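Local coordinates for alkaline phosphatase (Antarctic bacterium, PDB 2IUC), which probably hydrolyses phosphate monoesters as an alkaline phosphatase, with a site that holds two zinc ions and one magnesium ion, at residues 83-88 and 100-105; 112-117 and 139-144; 154-159 and 179-184; 261-266 and 302-307; 310-315 and 325-330. All coordinates share one frame; numbering follows the deposited sequence.

Interaction 1: 83-88 and 100-105; sequences DSASGA and AAIGVA. With ZN (zinc ion), chain D.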
# COMPACT_ATOMS: atom_id res chain seq x y z
N ASP A 83 -13.14 -8.14 -11.31
CA ASP A 83 -13.01 -7.29 -12.52
C ASP A 83 -13.48 -5.87 -12.18
O ASP A 83 -13.91 -5.59 -11.04
CB ASP A 83 -13.77 -7.92 -13.75
CG ASP A 83 -15.28 -7.64 -13.75
OD1 ASP A 83 -15.97 -7.46 -12.69
OD2 ASP A 83 -15.83 -7.62 -14.86
N SER A 84 -13.48 -4.99 -13.16
CA SER A 84 -13.86 -3.59 -12.88
C SER A 84 -15.34 -3.42 -12.55
O SER A 84 -15.77 -2.43 -11.89
CB SER A 84 -13.67 -2.82 -14.16
OG SER A 84 -12.30 -2.81 -14.41
N ALA A 85 -16.16 -4.33 -13.11
CA ALA A 85 -17.61 -4.22 -12.95
C ALA A 85 -18.01 -4.45 -11.49
O ALA A 85 -18.73 -3.57 -10.90
CB ALA A 85 -18.31 -5.18 -13.84
N SER A 86 -17.58 -5.58 -10.92
CA SER A 86 -17.98 -5.84 -9.53
C SER A 86 -17.20 -4.89 -8.59
O SER A 86 -17.73 -4.49 -7.57
CB SER A 86 -17.78 -7.28 -9.13
OG SER A 86 -16.52 -7.73 -9.53
N GLY A 87 -15.99 -4.55 -8.96
CA GLY A 87 -15.11 -3.58 -8.27
C GLY A 87 -15.77 -2.24 -8.11
O GLY A 87 -15.76 -1.71 -7.06
N ALA A 88 -16.31 -1.67 -9.19
CA ALA A 88 -16.91 -0.38 -9.10
C ALA A 88 -18.30 -0.45 -8.46
O ALA A 88 -18.74 0.54 -7.89
CB ALA A 88 -17.06 0.19 -10.46
N ALA A 100 -18.43 -8.94 -13.72
CA ALA A 100 -19.28 -8.48 -14.87
C ALA A 100 -20.57 -7.77 -14.49
O ALA A 100 -21.21 -7.15 -15.34
CB ALA A 100 -19.58 -9.65 -15.89
N ALA A 101 -21.03 -7.89 -13.23
CA ALA A 101 -22.28 -7.17 -12.83
C ALA A 101 -22.13 -5.66 -12.84
O ALA A 101 -21.13 -5.15 -12.32
CB ALA A 101 -22.76 -7.57 -11.40
N ILE A 102 -23.15 -4.96 -13.33
CA ILE A 102 -23.18 -3.46 -13.28
C ILE A 102 -24.39 -3.10 -12.41
O ILE A 102 -25.56 -3.26 -12.82
CB ILE A 102 -23.34 -2.83 -14.71
CG1 ILE A 102 -22.19 -3.21 -15.70
CG2 ILE A 102 -23.55 -1.28 -14.62
CD1 ILE A 102 -20.69 -2.78 -15.22
N GLY A 103 -24.14 -2.63 -11.17
CA GLY A 103 -25.22 -2.09 -10.38
C GLY A 103 -26.26 -3.10 -9.99
O GLY A 103 -27.42 -2.74 -9.76
N VAL A 104 -25.90 -4.37 -9.91
CA VAL A 104 -26.89 -5.37 -9.49
C VAL A 104 -26.22 -6.20 -8.42
O VAL A 104 -24.98 -6.21 -8.40
CB VAL A 104 -27.40 -6.29 -10.67
CG1 VAL A 104 -28.15 -5.47 -11.70
CG2 VAL A 104 -26.26 -7.01 -11.32
N ALA A 105 -27.00 -6.84 -7.52
CA ALA A 105 -26.47 -7.65 -6.42
C ALA A 105 -26.10 -9.04 -6.91
O ALA A 105 -26.27 -9.35 -8.11
CB ALA A 105 -27.49 -7.76 -5.26
ZN ZN D . -10.62 -2.31 -13.41
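The N-cap of helix 84-93, next to the predicted nucleophile, is formed by Asp83, and the same carboxylate reaches across to the backbone of Ala100. Ala100 N donates to Asp83 OD1 at 3.1 Å in a nearly straight bond (163°), with only a weak second bond to OD2. OD1 is shared: Ser86 N, in the first turn of the helix, donates to it at 3.0 Å, a capping bond. The two N-H groups arrive from opposite faces of the carboxylate plane, which should fix how the group is rotated. Asp83 CG sits between the backbone N and the carbonyl carbon (chi1 81°), which folds the carboxylate back over the helix start; the short aspartate is a common N-cap residue, able to accept from the first turn. OD2 has its own strong partner, a salt bridge to Arg148. This is the stretch of the alkaline phosphatase fold that carries Ser84, the predicted phosphoserine intermediate, whose OG binds a zinc ion at 2.0 Å beside Asp43, Asp301 and His302. Were Asp83 replaced by an alanine, Ala100 N and Ser86 N would probably lose their shared acceptor and Arg148 its counter-charge. Beyond the cap the fit depends on small residues. Ala85 CB presses against the backbone of the 100-105 loop, 3.2 Å from Ala101 O, a tight approach that suits the small alanine. Ile102 extends CD1 to within 3.7 Å of Ala85 CB, and its side chain also packs on Ala136 and Ala139 of helix 136-139.

Interaction 2: 112-117 and 139-144; sequences KSIVEI and ASFYAH. With MG (magnesium ion), chain F.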
# COMPACT_ATOMS: atom_id res chain seq x y z
N LYS A 112 -29.87 0.28 -5.29
CA LYS A 112 -29.73 1.73 -5.45
C LYS A 112 -28.24 2.18 -5.40
O LYS A 112 -27.47 1.75 -4.56
CB LYS A 112 -30.64 2.50 -4.43
N SER A 113 -27.82 3.00 -6.33
CA SER A 113 -26.46 3.50 -6.30
C SER A 113 -26.33 4.83 -5.54
O SER A 113 -27.29 5.49 -5.22
CB SER A 113 -25.97 3.76 -7.75
OG SER A 113 -26.58 4.96 -8.17
N ILE A 114 -25.10 5.25 -5.34
CA ILE A 114 -24.82 6.54 -4.62
C ILE A 114 -25.37 7.69 -5.49
O ILE A 114 -25.79 8.75 -4.98
CB ILE A 114 -23.33 6.65 -4.35
CG1 ILE A 114 -23.03 7.84 -3.39
CG2 ILE A 114 -22.52 6.81 -5.71
CD1 ILE A 114 -23.63 7.63 -1.99
N VAL A 115 -25.43 7.49 -6.81
CA VAL A 115 -25.99 8.55 -7.67
C VAL A 115 -27.50 8.75 -7.45
O VAL A 115 -27.99 9.87 -7.38
CB VAL A 115 -25.61 8.30 -9.17
CG1 VAL A 115 -26.52 9.06 -10.16
CG2 VAL A 115 -24.13 8.56 -9.39
N GLU A 116 -28.24 7.65 -7.40
CA GLU A 116 -29.64 7.67 -7.08
C GLU A 116 -29.89 8.17 -5.67
O GLU A 116 -30.85 8.91 -5.47
CB GLU A 116 -30.23 6.25 -7.23
CG GLU A 116 -30.20 5.66 -8.65
CD GLU A 116 -30.12 4.08 -8.64
OE1 GLU A 116 -31.10 3.38 -8.34
OE2 GLU A 116 -29.04 3.53 -8.88
N ILE A 117 -29.12 7.69 -4.69
CA ILE A 117 -29.25 8.18 -3.32
C ILE A 117 -28.95 9.69 -3.35
O ILE A 117 -29.68 10.46 -2.78
CB ILE A 117 -28.28 7.43 -2.38
CG1 ILE A 117 -28.74 5.99 -2.32
CG2 ILE A 117 -28.20 8.06 -0.94
CD1 ILE A 117 -27.83 5.08 -1.64
N ALA A 139 -20.13 3.12 -15.69
CA ALA A 139 -21.43 2.52 -15.92
C ALA A 139 -22.01 2.08 -14.59
O ALA A 139 -23.16 2.18 -14.40
CB ALA A 139 -21.33 1.26 -16.86
N SER A 140 -21.20 1.62 -13.67
CA SER A 140 -21.73 1.11 -12.43
C SER A 140 -22.24 2.28 -11.57
O SER A 140 -22.90 2.03 -10.59
CB SER A 140 -20.59 0.47 -11.63
OG SER A 140 -20.10 -0.71 -12.26
N PHE A 141 -21.93 3.54 -11.95
CA PHE A 141 -22.55 4.72 -11.29
C PHE A 141 -23.91 5.27 -11.74
O PHE A 141 -24.52 6.05 -10.99
CB PHE A 141 -21.52 5.85 -11.09
CG PHE A 141 -20.44 5.50 -10.16
CD1 PHE A 141 -19.40 4.71 -10.58
CD2 PHE A 141 -20.49 5.93 -8.79
CE1 PHE A 141 -18.38 4.34 -9.68
CE2 PHE A 141 -19.48 5.57 -7.86
CZ PHE A 141 -18.43 4.79 -8.28
N TYR A 142 -24.42 4.85 -12.91
CA TYR A 142 -25.65 5.33 -13.45
C TYR A 142 -26.53 4.25 -14.14
O TYR A 142 -27.65 4.57 -14.47
CB TYR A 142 -25.38 6.49 -14.46
CG TYR A 142 -24.69 6.05 -15.75
CD1 TYR A 142 -25.43 5.46 -16.79
CD2 TYR A 142 -23.35 6.27 -15.96
CE1 TYR A 142 -24.83 5.09 -18.01
CE2 TYR A 142 -22.71 5.87 -17.16
CZ TYR A 142 -23.48 5.26 -18.17
OH TYR A 142 -22.87 4.93 -19.33
N ALA A 143 -26.05 3.01 -14.31
CA ALA A 143 -26.82 1.90 -14.97
C ALA A 143 -26.97 0.69 -14.06
O ALA A 143 -26.36 0.61 -12.95
CB ALA A 143 -26.13 1.43 -16.30
N HIS A 144 -27.78 -0.26 -14.53
CA HIS A 144 -28.04 -1.45 -13.82
C HIS A 144 -28.19 -2.50 -14.91
O HIS A 144 -29.19 -2.48 -15.63
CB HIS A 144 -29.38 -1.35 -13.04
CG HIS A 144 -29.37 -0.28 -11.98
ND1 HIS A 144 -28.69 -0.44 -10.80
CD2 HIS A 144 -29.88 0.97 -11.97
CE1 HIS A 144 -28.77 0.68 -10.10
NE2 HIS A 144 -29.50 1.55 -10.77
MG MG F . -30.65 -1.75 -17.49
O HOH W 1 -27.43 4.28 -10.58
O HOH W 2 -32.64 -1.58 -18.61
O HOH W 3 -31.91 -3.49 -16.40
O HOH W 4 -32.05 -0.54 -15.78
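Val115 and Ile114, in the first turn of helix 114-120, close down on Phe141 and form the compact, buried half of this contact. Val115 lays CG2 against the backbone, 3.0 Å from Phe141 O, while Ile114 CG2 meets the rim of the aromatic ring near its plane, 3.8 Å from Phe141 CD2. Branched aliphatic side chains suit this buried place against the ring and backbone of Phe141. On the other side the contact is looser, wetter and polar. Glu116 and His144, both partly exposed, approach from opposite directions with carboxylate and imidazole planes 78° apart, and His144 NE2 donates to Glu116 OE2 at 2.8 Å through a bent, weak bond (129°). A water lies beside the same oxygen. Ser113 and Glu116 also make a capping box: Glu116 N donates to Ser113 OG at 3.3 Å, and Ser113 N returns a bond of 2.9 Å to Glu116 OE2 from well above the carboxylate plane. With a glutamine in place of Glu116 the carboxylate charge is gone, and His144 NE2 would probably be left without its anionic partner. The His144 ring is also held at ND1, by Gly103 O. The carbonyl of His144 binds a magnesium ion together with Glu153 and Asp157. Around the contact, Leu368 of helix 362-371 packs on Ile114, Ser92 of helix 84-93 touches Phe141, and Ile154 of helix 151-157 lies against Ala139 and Ala143.

Interaction 3: 154-159 and 179-184; sequences IAMDMT and DKKDVL. With MG (magnesium ion), chain F.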
# COMPACT_ATOMS: atom_id res chain seq x y z
N ILE A 154 -26.60 -0.08 -21.50
CA ILE A 154 -26.02 0.89 -20.51
C ILE A 154 -26.22 2.33 -21.00
O ILE A 154 -26.70 3.17 -20.27
CB ILE A 154 -24.51 0.52 -20.18
CG1 ILE A 154 -24.44 -0.77 -19.29
CG2 ILE A 154 -23.75 1.73 -19.54
CD1 ILE A 154 -23.17 -1.55 -19.45
N ALA A 155 -25.90 2.60 -22.27
CA ALA A 155 -26.13 3.95 -22.79
C ALA A 155 -27.60 4.36 -22.66
O ALA A 155 -27.91 5.50 -22.22
CB ALA A 155 -25.61 4.09 -24.29
N MET A 156 -28.51 3.43 -23.00
CA MET A 156 -29.94 3.69 -22.87
C MET A 156 -30.31 3.87 -21.40
O MET A 156 -31.20 4.63 -21.09
CB MET A 156 -30.79 2.54 -23.52
CG MET A 156 -32.29 2.80 -23.60
SD MET A 156 -32.73 4.29 -24.54
CE MET A 156 -32.45 3.64 -26.23
N ASP A 157 -29.68 3.14 -20.50
CA ASP A 157 -29.91 3.36 -19.07
C ASP A 157 -29.66 4.79 -18.56
O ASP A 157 -30.19 5.19 -17.52
CB ASP A 157 -29.08 2.43 -18.24
CG ASP A 157 -29.61 0.99 -18.24
OD1 ASP A 157 -30.70 0.76 -18.82
OD2 ASP A 157 -28.97 0.10 -17.68
N MET A 158 -28.79 5.52 -19.23
CA MET A 158 -28.55 6.89 -18.78
C MET A 158 -29.79 7.77 -18.92
O MET A 158 -29.96 8.74 -18.14
CB MET A 158 -27.39 7.54 -19.51
CG MET A 158 -26.78 8.73 -18.60
SD MET A 158 -25.81 9.51 -19.74
CE MET A 158 -24.20 8.74 -19.31
N THR A 159 -30.65 7.43 -19.91
CA THR A 159 -31.89 8.11 -20.14
C THR A 159 -32.80 7.97 -18.94
O THR A 159 -33.70 8.79 -18.80
CB THR A 159 -32.67 7.65 -21.46
OG1 THR A 159 -33.27 6.35 -21.25
CG2 THR A 159 -31.74 7.62 -22.61
N ASP A 179 -30.13 -1.21 -32.59
CA ASP A 179 -31.54 -0.85 -32.57
C ASP A 179 -31.85 0.47 -33.33
O ASP A 179 -32.99 0.87 -33.42
CB ASP A 179 -32.03 -0.85 -31.12
CG ASP A 179 -31.50 0.38 -30.28
OD1 ASP A 179 -30.80 1.28 -30.80
OD2 ASP A 179 -31.84 0.44 -29.06
N LYS A 180 -30.85 1.15 -33.85
CA LYS A 180 -31.08 2.30 -34.74
C LYS A 180 -31.56 3.57 -34.03
O LYS A 180 -31.66 4.62 -34.67
N LYS A 181 -31.80 3.47 -32.72
CA LYS A 181 -32.27 4.60 -31.90
C LYS A 181 -31.28 5.72 -31.71
O LYS A 181 -30.07 5.51 -31.67
CB LYS A 181 -32.78 4.11 -30.56
CG LYS A 181 -34.03 3.25 -30.70
CD LYS A 181 -34.33 2.61 -29.38
CE LYS A 181 -35.67 1.92 -29.42
NZ LYS A 181 -35.66 0.81 -28.41
N ASP A 182 -31.81 6.92 -31.66
CA ASP A 182 -30.99 8.09 -31.36
C ASP A 182 -31.16 8.42 -29.87
O ASP A 182 -32.13 9.09 -29.47
CB ASP A 182 -31.31 9.33 -32.24
CG ASP A 182 -30.53 10.54 -31.77
OD1 ASP A 182 -30.50 10.74 -30.55
OD2 ASP A 182 -29.85 11.25 -32.56
N VAL A 183 -30.22 7.94 -29.06
CA VAL A 183 -30.28 8.14 -27.63
C VAL A 183 -29.98 9.61 -27.25
O VAL A 183 -30.35 10.09 -26.18
CB VAL A 183 -29.32 7.16 -26.91
CG1 VAL A 183 -29.42 7.34 -25.40
CG2 VAL A 183 -29.69 5.74 -27.24
N LEU A 184 -29.25 10.30 -28.08
CA LEU A 184 -28.97 11.70 -27.79
C LEU A 184 -30.27 12.51 -27.73
O LEU A 184 -30.38 13.43 -26.91
CB LEU A 184 -27.98 12.29 -28.81
CG LEU A 184 -26.54 11.73 -28.75
CD1 LEU A 184 -25.56 12.56 -29.68
CD2 LEU A 184 -26.01 11.65 -27.29
MG MG F . -30.65 -1.75 -17.49
O HOH W 2 -32.64 -1.58 -18.61
O HOH W 3 -31.91 -3.49 -16.40
O HOH W 4 -32.05 -0.54 -15.78
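Met156 starts with CG anti to its backbone N (chi1 -173°) and then bends twice, at chi2 59° and chi3 76°, so its methyl end curls round to Val183. Val183 in turn places CG1 anti to the backbone N and CG2 beside it, so that the two branches serve different partners. The contact joins the C-terminal part of helix 151-157 to the first turn of helix 183-189 in the outer part of the alpha/beta fold. Met156 CE lies 3.6 Å from Val183 CG2 and 3.8 Å from Lys181 CD, tucked between a buried valine and the aliphatic stem of an exposed lysine; an unbranched methionine suits so curved a path. The other branch, Val183 CG1, touches Thr159 CG2 at 3.6 Å, the two side chains crossing at about a right angle. Phe174 of helix 172-175 packs on Val183 and Ala155. Before Val183 the chain is shaped by polar turns: Asp179 OD1 accepts from Lys181 N at 3.1 Å, an Asx turn, its other oxygen bridges to Arg177, and Asp182 caps helix 183-189 through Ala185 N. In segment 154-159 the CB of Asp157 points away from 179-184, and OD2 binds a magnesium ion at 2.5 Å. Thr159 uses its methyl for Val183 and turns its hydroxyl back to the helix, where Met156 O takes two bonds, one from Thr159 N and a shorter one, 2.7 Å, from Thr159 OG1.

Interaction 4: 261-266 and 302-307; sequences GGHANN and HETGGF. With ZN (zinc ion), chain C; MG (magnesium ion), chain G; ZN (zinc ion), chain D.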
# COMPACT_ATOMS: atom_id res chain seq x y z
N GLY A 261 -2.92 -0.07 -19.91
CA GLY A 261 -1.47 -0.15 -19.80
C GLY A 261 -0.97 -1.40 -19.08
O GLY A 261 -0.00 -2.03 -19.52
N GLY A 262 -1.62 -1.78 -18.00
CA GLY A 262 -1.22 -2.96 -17.23
C GLY A 262 -1.51 -4.22 -18.08
O GLY A 262 -0.65 -5.05 -18.16
N HIS A 263 -2.68 -4.33 -18.69
CA HIS A 263 -3.06 -5.50 -19.50
C HIS A 263 -2.11 -5.63 -20.67
O HIS A 263 -1.83 -6.76 -21.07
CB HIS A 263 -4.48 -5.38 -20.09
CG HIS A 263 -5.58 -5.69 -19.13
ND1 HIS A 263 -5.69 -6.91 -18.46
CD2 HIS A 263 -6.66 -4.96 -18.75
CE1 HIS A 263 -6.77 -6.91 -17.70
NE2 HIS A 263 -7.39 -5.74 -17.88
N ALA A 264 -1.61 -4.51 -21.21
CA ALA A 264 -0.74 -4.62 -22.39
C ALA A 264 0.71 -4.89 -21.99
O ALA A 264 1.54 -5.08 -22.85
CB ALA A 264 -0.85 -3.35 -23.29
N ASN A 265 0.99 -4.93 -20.65
CA ASN A 265 2.34 -4.90 -20.10
C ASN A 265 3.16 -3.77 -20.85
O ASN A 265 4.28 -3.98 -21.28
CB ASN A 265 3.04 -6.28 -20.17
CG ASN A 265 2.37 -7.43 -19.31
OD1 ASN A 265 1.30 -7.30 -18.66
ND2 ASN A 265 3.00 -8.58 -19.38
N ASN A 266 2.57 -2.59 -20.99
CA ASN A 266 3.19 -1.46 -21.67
C ASN A 266 3.50 -0.34 -20.63
O ASN A 266 2.61 0.39 -20.21
CB ASN A 266 2.28 -0.94 -22.80
CG ASN A 266 2.90 0.20 -23.55
OD1 ASN A 266 3.78 0.89 -23.01
ND2 ASN A 266 2.37 0.48 -24.79
N HIS A 302 -8.74 -2.47 -8.37
CA HIS A 302 -7.89 -3.67 -8.24
C HIS A 302 -6.59 -3.24 -8.95
O HIS A 302 -6.51 -2.14 -9.54
CB HIS A 302 -8.54 -4.91 -8.98
CG HIS A 302 -8.81 -4.57 -10.43
ND1 HIS A 302 -7.79 -4.48 -11.36
CD2 HIS A 302 -9.92 -4.15 -11.06
CE1 HIS A 302 -8.26 -4.01 -12.49
NE2 HIS A 302 -9.55 -3.83 -12.34
N GLU A 303 -5.56 -4.10 -8.86
CA GLU A 303 -4.29 -3.94 -9.51
C GLU A 303 -4.28 -4.71 -10.84
O GLU A 303 -4.96 -5.74 -10.96
CB GLU A 303 -3.23 -4.60 -8.62
CG GLU A 303 -1.84 -4.20 -9.03
CD GLU A 303 -1.11 -5.14 -10.07
OE1 GLU A 303 -1.55 -6.31 -10.34
OE2 GLU A 303 -0.02 -4.71 -10.52
N THR A 304 -3.51 -4.24 -11.80
CA THR A 304 -3.34 -5.02 -13.05
C THR A 304 -1.88 -5.20 -13.56
O THR A 304 -1.07 -4.23 -13.64
CB THR A 304 -4.05 -4.34 -14.22
OG1 THR A 304 -5.38 -4.09 -13.86
CG2 THR A 304 -4.04 -5.29 -15.55
N GLY A 305 -1.57 -6.43 -14.00
CA GLY A 305 -0.25 -6.70 -14.59
C GLY A 305 0.90 -7.16 -13.69
O GLY A 305 1.95 -7.53 -14.23
N GLY A 306 0.70 -7.23 -12.36
CA GLY A 306 1.87 -7.35 -11.44
C GLY A 306 2.99 -6.37 -11.75
O GLY A 306 4.17 -6.72 -11.74
N PHE A 307 2.63 -5.13 -12.11
CA PHE A 307 3.62 -4.07 -12.44
C PHE A 307 4.54 -3.89 -11.23
O PHE A 307 4.04 -3.83 -10.07
CB PHE A 307 2.87 -2.75 -12.76
CG PHE A 307 3.74 -1.50 -12.88
CD1 PHE A 307 4.34 -1.18 -14.11
CD2 PHE A 307 3.88 -0.63 -11.79
CE1 PHE A 307 5.04 -0.01 -14.26
CE2 PHE A 307 4.63 0.54 -11.88
CZ PHE A 307 5.27 0.86 -13.15
ZN ZN C . -8.64 -4.71 -16.51
MG MG G . 5.56 2.05 -24.32
ZN ZN D . -10.62 -2.31 -13.41
O HOH W 5 3.64 2.87 -25.75
O HOH W 6 5.63 0.02 -25.68
O HOH W 7 7.45 2.78 -25.56
O HOH W 8 6.97 1.15 -22.53
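Gly262, near the end of helix 258-263, lies flush against Thr304 and Gly305, the two glycine CA atoms only 4.7 Å apart. A beta carbon on Gly262 would fall 2.7 Å from Thr304 O, so glycine is what lets the backbones meet. Gly305 is similarly constrained, since its positive phi (91°) would jam a side chain against the preceding carbonyl. His263 follows, with Thr304 CG2 over the centre of one ring face, a CH-pi contact 3.8 Å from the centroid. His263 NE2 binds a zinc ion at 2.1 Å, and ND1 donates to Gly335 O, so the imidazole is held at both nitrogens and padded on one face. Thr304 suits the place because its branches divide the work: CG2, anti to the backbone N, covers the histidine, while OG1 bonds to Asp259, another ligand of that zinc. Asn265 turns the chain out of the helix in a Schellman motif with positive phi. Asn266 caps helix 267-291, and its OD1 binds a magnesium ion at 2.5 Å together with Ser268 and four waters. In the other segment His302 NE2 takes the second zinc at 2.1 Å, while ND1 bonds to Glu303 O from above the carbonyl plane. With the two zinc ions 4.4 Å apart, His263 and His302 belong to the paired-zinc centre characteristic of alkaline phosphatases, with Asp259 and His337 among the other ligands of the first ion.

Interaction 5: 310-315 and 325-330; sequences AAKKNK and YTSIGP. Unlike the reference sequence in segment 325-330: Ser327 (reference Glu).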
# COMPACT_ATOMS: atom_id res chain seq x y z
N ALA A 310 11.19 -2.91 -10.72
CA ALA A 310 12.33 -3.80 -10.60
C ALA A 310 13.63 -3.02 -10.99
O ALA A 310 13.54 -1.97 -11.70
CB ALA A 310 12.10 -5.03 -11.61
N ALA A 311 14.79 -3.53 -10.61
CA ALA A 311 16.07 -2.93 -11.00
C ALA A 311 16.21 -3.15 -12.49
O ALA A 311 15.77 -4.19 -12.99
CB ALA A 311 17.21 -3.63 -10.28
N LYS A 312 16.85 -2.18 -13.16
CA LYS A 312 17.19 -2.31 -14.55
C LYS A 312 17.95 -3.61 -14.84
O LYS A 312 18.82 -4.01 -14.08
CB LYS A 312 18.00 -1.07 -14.96
CG LYS A 312 18.52 -1.07 -16.39
CD LYS A 312 18.71 0.39 -16.87
CE LYS A 312 20.12 0.71 -17.40
NZ LYS A 312 20.66 -0.13 -18.51
N LYS A 313 17.63 -4.30 -15.94
CA LYS A 313 18.31 -5.56 -16.24
C LYS A 313 19.40 -5.35 -17.30
O LYS A 313 19.17 -4.72 -18.35
CB LYS A 313 17.29 -6.62 -16.67
CG LYS A 313 17.65 -8.01 -16.17
CD LYS A 313 16.63 -9.15 -16.58
CE LYS A 313 16.50 -9.36 -18.12
NZ LYS A 313 15.30 -8.61 -18.70
N ASN A 314 20.62 -5.84 -17.02
CA ASN A 314 21.70 -5.82 -18.01
C ASN A 314 22.11 -7.24 -18.40
O ASN A 314 21.95 -8.20 -17.61
CB ASN A 314 22.95 -5.07 -17.50
CG ASN A 314 22.72 -3.61 -17.22
OD1 ASN A 314 21.83 -2.97 -17.76
ND2 ASN A 314 23.56 -3.06 -16.37
N LYS A 315 22.68 -7.34 -19.61
CA LYS A 315 23.29 -8.61 -20.09
C LYS A 315 24.83 -8.70 -19.78
O LYS A 315 25.60 -7.77 -20.09
CB LYS A 315 22.99 -8.77 -21.63
N TYR A 325 20.80 -1.85 -9.51
CA TYR A 325 19.94 -1.18 -8.52
C TYR A 325 20.00 0.33 -8.60
O TYR A 325 19.19 1.05 -7.99
CB TYR A 325 20.34 -1.66 -7.11
CG TYR A 325 19.73 -3.02 -6.73
CD1 TYR A 325 19.56 -4.02 -7.67
CD2 TYR A 325 19.38 -3.30 -5.41
CE1 TYR A 325 19.01 -5.23 -7.35
CE2 TYR A 325 18.84 -4.54 -5.05
CZ TYR A 325 18.63 -5.51 -6.04
OH TYR A 325 18.06 -6.73 -5.72
N THR A 326 20.94 0.87 -9.37
CA THR A 326 20.96 2.32 -9.45
C THR A 326 19.73 2.82 -10.22
O THR A 326 19.29 3.94 -10.00
CB THR A 326 22.30 2.95 -9.98
OG1 THR A 326 22.46 2.64 -11.37
CG2 THR A 326 23.47 2.41 -9.19
N SER A 327 19.10 1.96 -11.06
CA SER A 327 18.11 2.43 -12.00
C SER A 327 16.90 1.46 -12.09
O SER A 327 17.05 0.24 -11.88
CB SER A 327 18.82 2.73 -13.34
OG SER A 327 18.02 2.58 -14.50
N ILE A 328 15.70 2.01 -12.30
CA ILE A 328 14.47 1.18 -12.42
C ILE A 328 14.13 0.72 -13.88
O ILE A 328 14.12 1.54 -14.84
CB ILE A 328 13.29 1.94 -11.78
CG1 ILE A 328 13.54 2.15 -10.27
CG2 ILE A 328 11.95 1.30 -12.03
CD1 ILE A 328 12.57 3.20 -9.74
N GLY A 329 13.83 -0.57 -14.02
CA GLY A 329 13.32 -1.12 -15.29
C GLY A 329 11.98 -1.83 -15.02
O GLY A 329 11.97 -2.93 -14.44
N PRO A 330 10.84 -1.14 -15.26
CA PRO A 330 9.49 -1.67 -14.94
C PRO A 330 9.20 -3.01 -15.61
O PRO A 330 9.51 -3.20 -16.79
CB PRO A 330 8.54 -0.57 -15.42
CG PRO A 330 9.33 0.69 -15.33
CD PRO A 330 10.78 0.27 -15.71
O HOH W 9 13.92 -4.62 -15.07
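Ala310 O is gripped by Gly329, whose N-H reaches it at 2.7 Å (157° at the hydrogen), and Ile328 CA adds a CA-H...O contact of 3.4 Å to the same oxygen. Two residues on, Lys312 N donates to Ser327 O, also at 2.7 Å, and Ala311 CA approaches that oxygen as well. Between these two bonds Ala311 and Ile328 form an antiparallel non-hydrogen-bonded pair with diverging side chains. The chain has already made a hairpin here, strand 311-314 pairing with strand 322-324; after turning a corner at 325-327 it comes back to touch the start of strand 311-314. Gly329 fits the close approach because a beta carbon would lie only 3.2 Å from Lys312 CA. A water donates to both Ala311 O and Gly329 O, tying the two carbonyls together. Side chains meet at the corner itself. Ala311 CB meets the Tyr325 ring obliquely, 3.5 Å from Tyr325 CD1; the small methyl lets the ring lie close, while Tyr325 OH bonds to backbone of the neighbouring subunit, in line with a place in the dimer interface. Lys312 leaves the backbone with CG anti to N (chi1 176°) and passes Ser327, its CD 3.3 Å from Ser327 OG, before bending so that Lys312 NZ bonds in the carbonyl plane to Asn314 OD1 at 3.2 Å.

How the interactions relate
The five interactions follow one another along the chain, each closing before the next opens. Interactions 1, 2 and 3 form a connected run on the helices around the large mixed sheet, their centres about 11 Å and about 17 Å apart. Gly103 O joins interaction 1 to 2 through His144 ND1, and one magnesium ion binds residues of both 2 and 3. Interaction 4 lies about 19 Å from interaction 1, centre to centre, yet shares its zinc ion, so both contribute ligands to the metal centre from distant parts of the sequence. Interaction 5 stands farthest out, about 49 Å from interaction 3 between centres, connected to 4 through Phe307 and Pro330, and carries the fold towards the neighbouring subunit.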